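Local coordinates for protein galectin (PDB 6E20) that binds beta-galactosides as a galectin of zebrafish innate immunity and probably recognises glycans of a viral envelope glycoprotein, at residues T28-N33 with K83-K88; D40-M45 with E94-T99. All coordinates share one frame; numbering follows the deposited sequence.

Both contacts lie inside one galectin beta sandwich and join its two sheets. From the N terminus, the chain first passes through 28-33, on strand 30-34, and then through 40-45, on strand 40-47. These two strands are neighbours in the sheet that carries the glycan pocket. The chain later reaches 83-88, which closes contact 1 over a loop of 49 residues. It then reaches 94-99, which closes contact 2 over a loop of 48. The two loops cross, because the segments alternate along the chain. Strands 85-91 and 95-99 are neighbours in the other sheet. The contacts also touch: Ile87 CG2 packs on Val98 CG1 at 3.6 Å.

Contact 1 (T28-N33 with K83-K88); sequences TNFAIN and KEFQIK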
ATOM      1  N   THR B  28     -12.510  15.407  10.475  1.00 23.40           N
ATOM      2  CA  THR B  28     -13.546  16.276   9.873  1.00 23.96           C
ATOM      3  C   THR B  28     -13.860  15.719   8.492  1.00 22.66           C
ATOM      4  O   THR B  28     -14.966  15.920   8.003  1.00 24.08           O
ATOM      5  CB  THR B  28     -13.117  17.754   9.798  1.00 23.96           C
ATOM      6  OG1 THR B  28     -12.054  17.886   8.848  1.00 23.73           O
ATOM      7  CG2 THR B  28     -12.690  18.300  11.140  1.00 25.71           C
ATOM      8  N   ASN B  29     -12.875  15.094   7.871  1.00 23.31           N
ATOM      9  CA  ASN B  29     -12.974  14.584   6.488  1.00 22.92           C
ATOM     10  C   ASN B  29     -11.685  13.835   6.151  1.00 23.53           C
ATOM     11  O   ASN B  29     -10.656  13.999   6.895  1.00 22.75           O
ATOM     12  CB  ASN B  29     -13.262  15.725   5.500  1.00 25.47           C
ATOM     13  CG  ASN B  29     -12.050  16.552   5.137  1.00 25.99           C
ATOM     14  OD1 ASN B  29     -11.455  17.212   6.003  1.00 28.00           O
ATOM     15  ND2 ASN B  29     -11.652  16.473   3.874  1.00 23.85           N
ATOM     16  N   PHE B  30     -11.703  13.104   5.036  1.00 20.77           N
ATOM     17  CA  PHE B  30     -10.501  12.439   4.474  1.00 22.88           C
ATOM     18  C   PHE B  30     -10.751  12.190   3.005  1.00 22.50           C
ATOM     19  O   PHE B  30     -11.912  12.301   2.605  1.00 25.09           O
ATOM     20  CB  PHE B  30     -10.142  11.148   5.222  1.00 21.49           C
ATOM     21  CG  PHE B  30     -11.141  10.025   5.134  1.00 23.11           C
ATOM     22  CD1 PHE B  30     -12.144   9.885   6.083  1.00 24.59           C
ATOM     23  CD2 PHE B  30     -11.055   9.067   4.128  1.00 25.05           C
ATOM     24  CE1 PHE B  30     -13.052   8.835   6.014  1.00 25.26           C
ATOM     25  CE2 PHE B  30     -11.970   8.024   4.045  1.00 23.12           C
ATOM     26  CZ  PHE B  30     -12.953   7.895   5.004  1.00 25.37           C
ATOM     27  N   ALA B  31      -9.707  11.902   2.238  1.00 23.18           N
ATOM     28  CA  ALA B  31      -9.839  11.729   0.774  1.00 23.34           C
ATOM     29  C   ALA B  31      -8.893  10.637   0.290  1.00 22.52           C
ATOM     30  O   ALA B  31      -7.746  10.549   0.786  1.00 23.38           O
ATOM     31  CB  ALA B  31      -9.608  13.034   0.043  1.00 23.90           C
ATOM     32  N   ILE B  32      -9.420   9.860  -0.653  1.00 23.23           N
ATOM     33  CA  ILE B  32      -8.728   8.874  -1.518  1.00 24.50           C
ATOM     34  C   ILE B  32      -8.602   9.534  -2.880  1.00 24.15           C
ATOM     35  O   ILE B  32      -9.632   9.975  -3.429  1.00 25.12           O
ATOM     36  CB  ILE B  32      -9.519   7.555  -1.617  1.00 26.01           C
ATOM     37  CG1 ILE B  32      -9.754   6.914  -0.241  1.00 26.80           C
ATOM     38  CG2 ILE B  32      -8.814   6.620  -2.566  1.00 26.47           C
ATOM     39  CD1 ILE B  32     -11.145   6.354  -0.057  1.00 31.72           C
ATOM     40  N   ASN B  33      -7.372   9.649  -3.350  1.00 23.58           N
ATOM     41  CA  ASN B  33      -7.019  10.271  -4.647  1.00 23.67           C
ATOM     42  C   ASN B  33      -6.416   9.166  -5.494  1.00 23.62           C
ATOM     43  O   ASN B  33      -5.375   8.624  -5.077  1.00 21.43           O
ATOM     44  CB  ASN B  33      -6.071  11.453  -4.432  1.00 23.76           C
ATOM     45  CG  ASN B  33      -6.721  12.556  -3.627  1.00 24.79           C
ATOM     46  OD1 ASN B  33      -6.365  12.827  -2.469  1.00 29.09           O
ATOM     47  ND2 ASN B  33      -7.693  13.198  -4.229  1.00 24.90           N
ATOM     48  N   LYS B  83     -13.643   4.316  13.726  1.00 29.12           N
ATOM     49  CA  LYS B  83     -14.189   2.968  13.409  1.00 28.05           C
ATOM     50  C   LYS B  83     -13.598   2.491  12.097  1.00 26.77           C
ATOM     51  O   LYS B  83     -13.636   3.278  11.132  1.00 27.39           O
ATOM     52  CB  LYS B  83     -15.714   3.002  13.371  1.00 32.50           C
ATOM     53  CG  LYS B  83     -16.316   3.029  14.765  1.00 35.35           C
ATOM     54  CD  LYS B  83     -15.838   1.819  15.578  1.00 37.82           C
ATOM     55  CE  LYS B  83     -15.283   2.246  16.907  1.00 39.32           C
ATOM     56  NZ  LYS B  83     -16.239   3.144  17.592  1.00 40.23           N
ATOM     57  N   GLU B  84     -13.067   1.269  12.085  1.00 25.66           N
ATOM     58  CA  GLU B  84     -12.474   0.655  10.870  1.00 29.18           C
ATOM     59  C   GLU B  84     -13.538   0.578   9.780  1.00 28.07           C
ATOM     60  O   GLU B  84     -14.692   0.286  10.101  1.00 29.81           O
ATOM     61  CB  GLU B  84     -11.922  -0.750  11.097  1.00 32.63           C
ATOM     62  CG  GLU B  84     -11.358  -1.344   9.805  1.00 36.40           C
ATOM     63  CD  GLU B  84     -10.646  -2.680   9.932  1.00 39.82           C
ATOM     64  OE1 GLU B  84     -11.143  -3.653   9.358  1.00 47.92           O
ATOM     65  OE2 GLU B  84      -9.608  -2.735  10.591  1.00 38.19           O
ATOM     66  N   PHE B  85     -13.141   0.854   8.543  1.00 27.20           N
ATOM     67  CA  PHE B  85     -13.961   0.645   7.331  1.00 27.41           C
ATOM     68  C   PHE B  85     -13.127  -0.120   6.302  1.00 28.91           C
ATOM     69  O   PHE B  85     -11.860  -0.111   6.355  1.00 27.91           O
ATOM     70  CB  PHE B  85     -14.425   1.971   6.729  1.00 25.58           C
ATOM     71  CG  PHE B  85     -13.285   2.821   6.240  1.00 26.74           C
ATOM     72  CD1 PHE B  85     -12.649   2.549   5.035  1.00 28.71           C
ATOM     73  CD2 PHE B  85     -12.797   3.855   7.019  1.00 26.10           C
ATOM     74  CE1 PHE B  85     -11.571   3.313   4.609  1.00 26.12           C
ATOM     75  CE2 PHE B  85     -11.723   4.621   6.584  1.00 25.89           C
ATOM     76  CZ  PHE B  85     -11.108   4.346   5.387  1.00 25.75           C
ATOM     77  N   GLN B  86     -13.858  -0.756   5.394  1.00 28.31           N
ATOM     78  CA  GLN B  86     -13.334  -1.375   4.164  1.00 32.34           C
ATOM     79  C   GLN B  86     -14.174  -0.850   2.994  1.00 28.44           C
ATOM     80  O   GLN B  86     -15.416  -0.871   3.093  1.00 28.12           O
ATOM     81  CB  GLN B  86     -13.301  -2.897   4.295  1.00 34.02           C
ATOM     82  CG  GLN B  86     -12.204  -3.496   3.434  1.00 37.05           C
ATOM     83  CD  GLN B  86     -12.021  -4.980   3.640  1.00 40.98           C
ATOM     84  OE1 GLN B  86     -12.758  -5.790   3.078  1.00 44.03           O
ATOM     85  NE2 GLN B  86     -10.988  -5.337   4.387  1.00 35.01           N
ATOM     86  N   ILE B  87     -13.485  -0.266   2.015  1.00 27.79           N
ATOM     87  CA  ILE B  87     -14.024   0.285   0.736  1.00 30.40           C
ATOM     88  C   ILE B  87     -13.419  -0.517  -0.422  1.00 29.47           C
ATOM     89  O   ILE B  87     -12.204  -0.837  -0.374  1.00 26.70           O
ATOM     90  CB  ILE B  87     -13.674   1.776   0.620  1.00 31.84           C
ATOM     91  CG1 ILE B  87     -14.340   2.601   1.723  1.00 34.30           C
ATOM     92  CG2 ILE B  87     -13.991   2.327  -0.758  1.00 36.09           C
ATOM     93  CD1 ILE B  87     -13.721   3.985   1.882  1.00 34.83           C
ATOM     94  N   LYS B  88     -14.241  -0.849  -1.418  1.00 28.97           N
ATOM     95  CA  LYS B  88     -13.794  -1.519  -2.660  1.00 29.25           C
ATOM     96  C   LYS B  88     -14.032  -0.540  -3.789  1.00 25.69           C
ATOM     97  O   LYS B  88     -15.043   0.192  -3.723  1.00 24.13           O
ATOM     98  CB  LYS B  88     -14.542  -2.832  -2.900  1.00 33.61           C
ATOM     99  CG  LYS B  88     -14.360  -3.842  -1.785  1.00 39.14           C
ATOM    100  CD  LYS B  88     -14.587  -5.256  -2.222  1.00 45.21           C
ATOM    101  CE  LYS B  88     -13.993  -6.239  -1.242  1.00 50.90           C
ATOM    102  NZ  LYS B  88     -14.366  -7.621  -1.615  1.00 57.29           N
TER
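Phe30 and Ile32 meet Phe85 and Ile87 in the hydrophobic core of the galectin beta sandwich. Strand 30-34 belongs to one sheet and strand 85-91 to the other. The CA atoms of Ile32 and Ile87 are 10.3 Å apart, and no hydrogen bond joins the two segments. Side chains alone bridge the gap.

The aromatic pair comes first. The Phe30 and Phe85 side chains approach from opposite directions. Their ring planes are nearly parallel, at 7°, but offset so far that little of one ring lies over the other. The centroids are 5.4 Å apart. The touch is made at the outer ends of the rings, where Phe30 CZ lies 3.8 Å from Phe85 CE2. Val126 of strand 126-133 touches both phenylalanines, and Phe79 meets the Phe85 ring edge-to-face.

Within the pocket-bearing sheet, Phe30 pairs with Pro47, and Ile32 with Met45, through backbone hydrogen bonds to the neighbouring strand 40-47. The Phe30 carbonyl also accepts a hydrogen bond from Asn46 ND2, a side chain of the glycan pocket.

The aliphatic pair lies two residues further along each strand. There the two isoleucines meet end to end. Only the delta methyls touch, with Ile32 CD1 4.0 Å from Ile87 CD1.

Contact 2 (D40-M45 with E94-T99); sequences DIALHM and EEFLVT. With GAL (beta-D-galactopyranose), chain D.
The glycan pocket of the galectin lies on one side of strand 40-47, and the sandwich core lies on the other. His44 serves the pocket. Its NE2 is hydrogen-bonded to O4 of the galactose at 2.9 Å, with O4 at the ring edge, near the ring plane. Arg48, Asn61 and Glu71 are also hydrogen-bonded to the galactose.

Ala42, Leu43 and Met45 point into the core, toward strand 95-99. Ala42 and Leu43 form a classic beta bulge opposite Ile34, and both reach the Phe96 ring. Leu43 CB makes a CH-pi contact over its centre, 3.9 Å from the centroid and 10° off the ring normal. Ala42 CB meets the edge of the same ring, 3.9 Å from Phe96 CZ. Further along, Met45 and Val98 meet tip to tip, with Met45 SD 3.9 Å from Val98 CG1. The Met45 chain is extended, with CG anti to the backbone N (chi1 179°), which carries the sulfur across to Val98.

The link between the sheets is therefore wholly apolar, while His44, between the core-facing Leu43 and Met45, turns its polar imidazole to the sugar.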
ATOM      1  N   ASP B  40      -3.023  15.464 -11.481  1.00 29.19           N
ATOM      2  CA  ASP B  40      -3.911  14.724 -12.409  1.00 29.17           C
ATOM      3  C   ASP B  40      -4.574  13.597 -11.619  1.00 27.13           C
ATOM      4  O   ASP B  40      -4.011  12.514 -11.564  1.00 29.02           O
ATOM      5  CB  ASP B  40      -3.141  14.267 -13.659  1.00 30.09           C
ATOM      6  CG  ASP B  40      -4.001  13.724 -14.792  1.00 34.73           C
ATOM      7  OD1 ASP B  40      -5.232  13.738 -14.652  1.00 37.11           O
ATOM      8  OD2 ASP B  40      -3.426  13.280 -15.822  1.00 35.62           O
ATOM      9  N   ILE B  41      -5.732  13.873 -11.028  1.00 25.17           N
ATOM     10  CA  ILE B  41      -6.485  12.917 -10.167  1.00 24.82           C
ATOM     11  C   ILE B  41      -7.791  12.581 -10.881  1.00 22.35           C
ATOM     12  O   ILE B  41      -8.607  13.476 -11.021  1.00 24.95           O
ATOM     13  CB  ILE B  41      -6.752  13.502  -8.767  1.00 23.10           C
ATOM     14  CG1 ILE B  41      -5.471  13.970  -8.089  1.00 23.43           C
ATOM     15  CG2 ILE B  41      -7.513  12.503  -7.891  1.00 22.08           C
ATOM     16  CD1 ILE B  41      -4.454  12.879  -7.925  1.00 24.55           C
ATOM     17  N   ALA B  42      -7.985  11.314 -11.231  1.00 23.93           N
ATOM     18  CA  ALA B  42      -9.163  10.775 -11.944  1.00 23.58           C
ATOM     19  C   ALA B  42     -10.355  10.614 -10.999  1.00 22.42           C
ATOM     20  O   ALA B  42     -11.505  10.852 -11.434  1.00 19.80           O
ATOM     21  CB  ALA B  42      -8.792   9.452 -12.561  1.00 23.68           C
ATOM     22  N   LEU B  43     -10.087  10.137  -9.779  1.00 23.54           N
ATOM     23  CA  LEU B  43     -11.076  10.032  -8.676  1.00 23.76           C
ATOM     24  C   LEU B  43     -10.512  10.649  -7.381  1.00 23.85           C
ATOM     25  O   LEU B  43      -9.550  10.097  -6.797  1.00 21.75           O
ATOM     26  CB  LEU B  43     -11.449   8.573  -8.426  1.00 23.19           C
ATOM     27  CG  LEU B  43     -12.337   8.354  -7.201  1.00 22.84           C
ATOM     28  CD1 LEU B  43     -13.656   9.093  -7.340  1.00 24.64           C
ATOM     29  CD2 LEU B  43     -12.593   6.877  -6.951  1.00 23.13           C
ATOM     30  N   HIS B  44     -11.179  11.695  -6.920  1.00 22.27           N
ATOM     31  CA  HIS B  44     -11.059  12.283  -5.572  1.00 23.24           C
ATOM     32  C   HIS B  44     -12.316  11.883  -4.798  1.00 23.75           C
ATOM     33  O   HIS B  44     -13.394  12.359  -5.150  1.00 24.75           O
ATOM     34  CB  HIS B  44     -10.886  13.792  -5.674  1.00 23.78           C
ATOM     35  CG  HIS B  44     -11.013  14.522  -4.381  1.00 22.15           C
ATOM     36  ND1 HIS B  44      -9.952  14.651  -3.527  1.00 22.67           N
ATOM     37  CD2 HIS B  44     -12.045  15.211  -3.831  1.00 23.49           C
ATOM     38  CE1 HIS B  44     -10.307  15.404  -2.491  1.00 23.11           C
ATOM     39  NE2 HIS B  44     -11.614  15.746  -2.635  1.00 21.86           N
ATOM     40  N   MET B  45     -12.186  11.015  -3.806  1.00 23.09           N
ATOM     41  CA  MET B  45     -13.371  10.575  -3.022  1.00 25.40           C
ATOM     42  C   MET B  45     -13.187  11.077  -1.595  1.00 23.73           C
ATOM     43  O   MET B  45     -12.209  10.656  -0.957  1.00 26.40           O
ATOM     44  CB  MET B  45     -13.531   9.060  -3.029  1.00 24.69           C
ATOM     45  CG  MET B  45     -14.721   8.617  -2.213  1.00 27.99           C
ATOM     46  SD  MET B  45     -14.671   6.864  -1.945  1.00 33.23           S
ATOM     47  CE  MET B  45     -15.830   6.726  -0.579  1.00 36.05           C
ATOM     48  N   GLU B  94     -15.213   3.620 -18.447  1.00 27.32           N
ATOM     49  CA  GLU B  94     -16.385   4.531 -18.289  1.00 27.09           C
ATOM     50  C   GLU B  94     -16.459   5.066 -16.850  1.00 26.06           C
ATOM     51  O   GLU B  94     -16.715   6.282 -16.688  1.00 27.26           O
ATOM     52  CB  GLU B  94     -17.692   3.830 -18.671  1.00 28.90           C
ATOM     53  CG  GLU B  94     -17.760   3.385 -20.133  1.00 31.86           C
ATOM     54  CD  GLU B  94     -16.925   2.161 -20.474  1.00 33.65           C
ATOM     55  OE1 GLU B  94     -16.772   1.269 -19.608  1.00 31.75           O
ATOM     56  OE2 GLU B  94     -16.424   2.112 -21.605  1.00 37.55           O
ATOM     57  N   GLU B  95     -16.313   4.240 -15.821  1.00 25.30           N
ATOM     58  CA  GLU B  95     -16.590   4.775 -14.449  1.00 29.32           C
ATOM     59  C   GLU B  95     -15.908   3.970 -13.342  1.00 29.11           C
ATOM     60  O   GLU B  95     -15.472   2.826 -13.571  1.00 30.33           O
ATOM     61  CB  GLU B  95     -18.093   4.949 -14.205  1.00 31.50           C
ATOM     62  CG  GLU B  95     -18.849   3.658 -14.054  1.00 30.73           C
ATOM     63  CD  GLU B  95     -20.326   3.744 -13.688  1.00 31.43           C
ATOM     64  OE1 GLU B  95     -20.833   2.698 -13.348  1.00 31.92           O
ATOM     65  OE2 GLU B  95     -20.989   4.813 -13.807  1.00 33.50           O
ATOM     66  N   PHE B  96     -15.781   4.611 -12.177  1.00 26.39           N
ATOM     67  CA  PHE B  96     -15.399   3.959 -10.910  1.00 25.99           C
ATOM     68  C   PHE B  96     -16.664   3.472 -10.217  1.00 26.07           C
ATOM     69  O   PHE B  96     -17.660   4.218 -10.153  1.00 26.64           O
ATOM     70  CB  PHE B  96     -14.660   4.918  -9.983  1.00 24.26           C
ATOM     71  CG  PHE B  96     -13.377   5.406 -10.575  1.00 24.00           C
ATOM     72  CD1 PHE B  96     -13.362   6.533 -11.393  1.00 23.66           C
ATOM     73  CD2 PHE B  96     -12.198   4.712 -10.355  1.00 23.23           C
ATOM     74  CE1 PHE B  96     -12.174   6.992 -11.930  1.00 23.97           C
ATOM     75  CE2 PHE B  96     -11.008   5.190 -10.877  1.00 24.84           C
ATOM     76  CZ  PHE B  96     -11.004   6.322 -11.669  1.00 23.96           C
ATOM     77  N   LEU B  97     -16.604   2.267  -9.677  1.00 26.90           N
ATOM     78  CA  LEU B  97     -17.701   1.722  -8.835  1.00 28.44           C
ATOM     79  C   LEU B  97     -17.140   1.525  -7.435  1.00 25.07           C
ATOM     80  O   LEU B  97     -16.383   0.593  -7.239  1.00 23.96           O
ATOM     81  CB  LEU B  97     -18.226   0.409  -9.427  1.00 31.11           C
ATOM     82  CG  LEU B  97     -19.529  -0.120  -8.817  1.00 35.65           C
ATOM     83  CD1 LEU B  97     -19.348  -0.543  -7.368  1.00 39.54           C
ATOM     84  CD2 LEU B  97     -20.638   0.911  -8.924  1.00 39.57           C
ATOM     85  N   VAL B  98     -17.543   2.384  -6.514  1.00 23.21           N
ATOM     86  CA  VAL B  98     -17.152   2.313  -5.086  1.00 23.74           C
ATOM     87  C   VAL B  98     -18.208   1.512  -4.346  1.00 24.06           C
ATOM     88  O   VAL B  98     -19.373   1.930  -4.360  1.00 26.76           O
ATOM     89  CB  VAL B  98     -17.009   3.710  -4.470  1.00 22.24           C
ATOM     90  CG1 VAL B  98     -16.522   3.635  -3.032  1.00 22.21           C
ATOM     91  CG2 VAL B  98     -16.112   4.576  -5.327  1.00 23.86           C
ATOM     92  N   THR B  99     -17.794   0.430  -3.709  1.00 24.04           N
ATOM     93  CA  THR B  99     -18.632  -0.316  -2.744  1.00 26.60           C
ATOM     94  C   THR B  99     -18.218   0.154  -1.346  1.00 28.10           C
ATOM     95  O   THR B  99     -17.035   0.024  -0.968  1.00 23.82           O
ATOM     96  CB  THR B  99     -18.565  -1.829  -2.997  1.00 27.59           C
ATOM     97  OG1 THR B  99     -18.779  -2.043  -4.402  1.00 27.39           O
ATOM     98  CG2 THR B  99     -19.557  -2.598  -2.157  1.00 27.15           C
TER
HETATM   99  C1  GAL D   2     -13.373  21.545  -2.439  1.00 24.83           C
HETATM  100  C2  GAL D   2     -12.379  21.128  -1.384  1.00 25.89           C
HETATM  101  C3  GAL D   2     -11.292  20.260  -2.010  1.00 25.32           C
HETATM  102  C4  GAL D   2     -11.937  19.094  -2.762  1.00 23.87           C
HETATM  103  C5  GAL D   2     -12.940  19.658  -3.792  1.00 24.24           C
HETATM  104  C6  GAL D   2     -13.712  18.569  -4.578  1.00 24.08           C
HETATM  105  O2  GAL D   2     -11.814  22.332  -0.862  1.00 25.31           O
HETATM  106  O3  GAL D   2     -10.435  19.773  -1.007  1.00 23.75           O
HETATM  107  O4  GAL D   2     -12.576  18.295  -1.766  1.00 20.52           O
HETATM  108  O5  GAL D   2     -13.916  20.451  -3.121  1.00 25.28           O
HETATM  109  O6  GAL D   2     -14.769  19.147  -5.366  1.00 22.41           O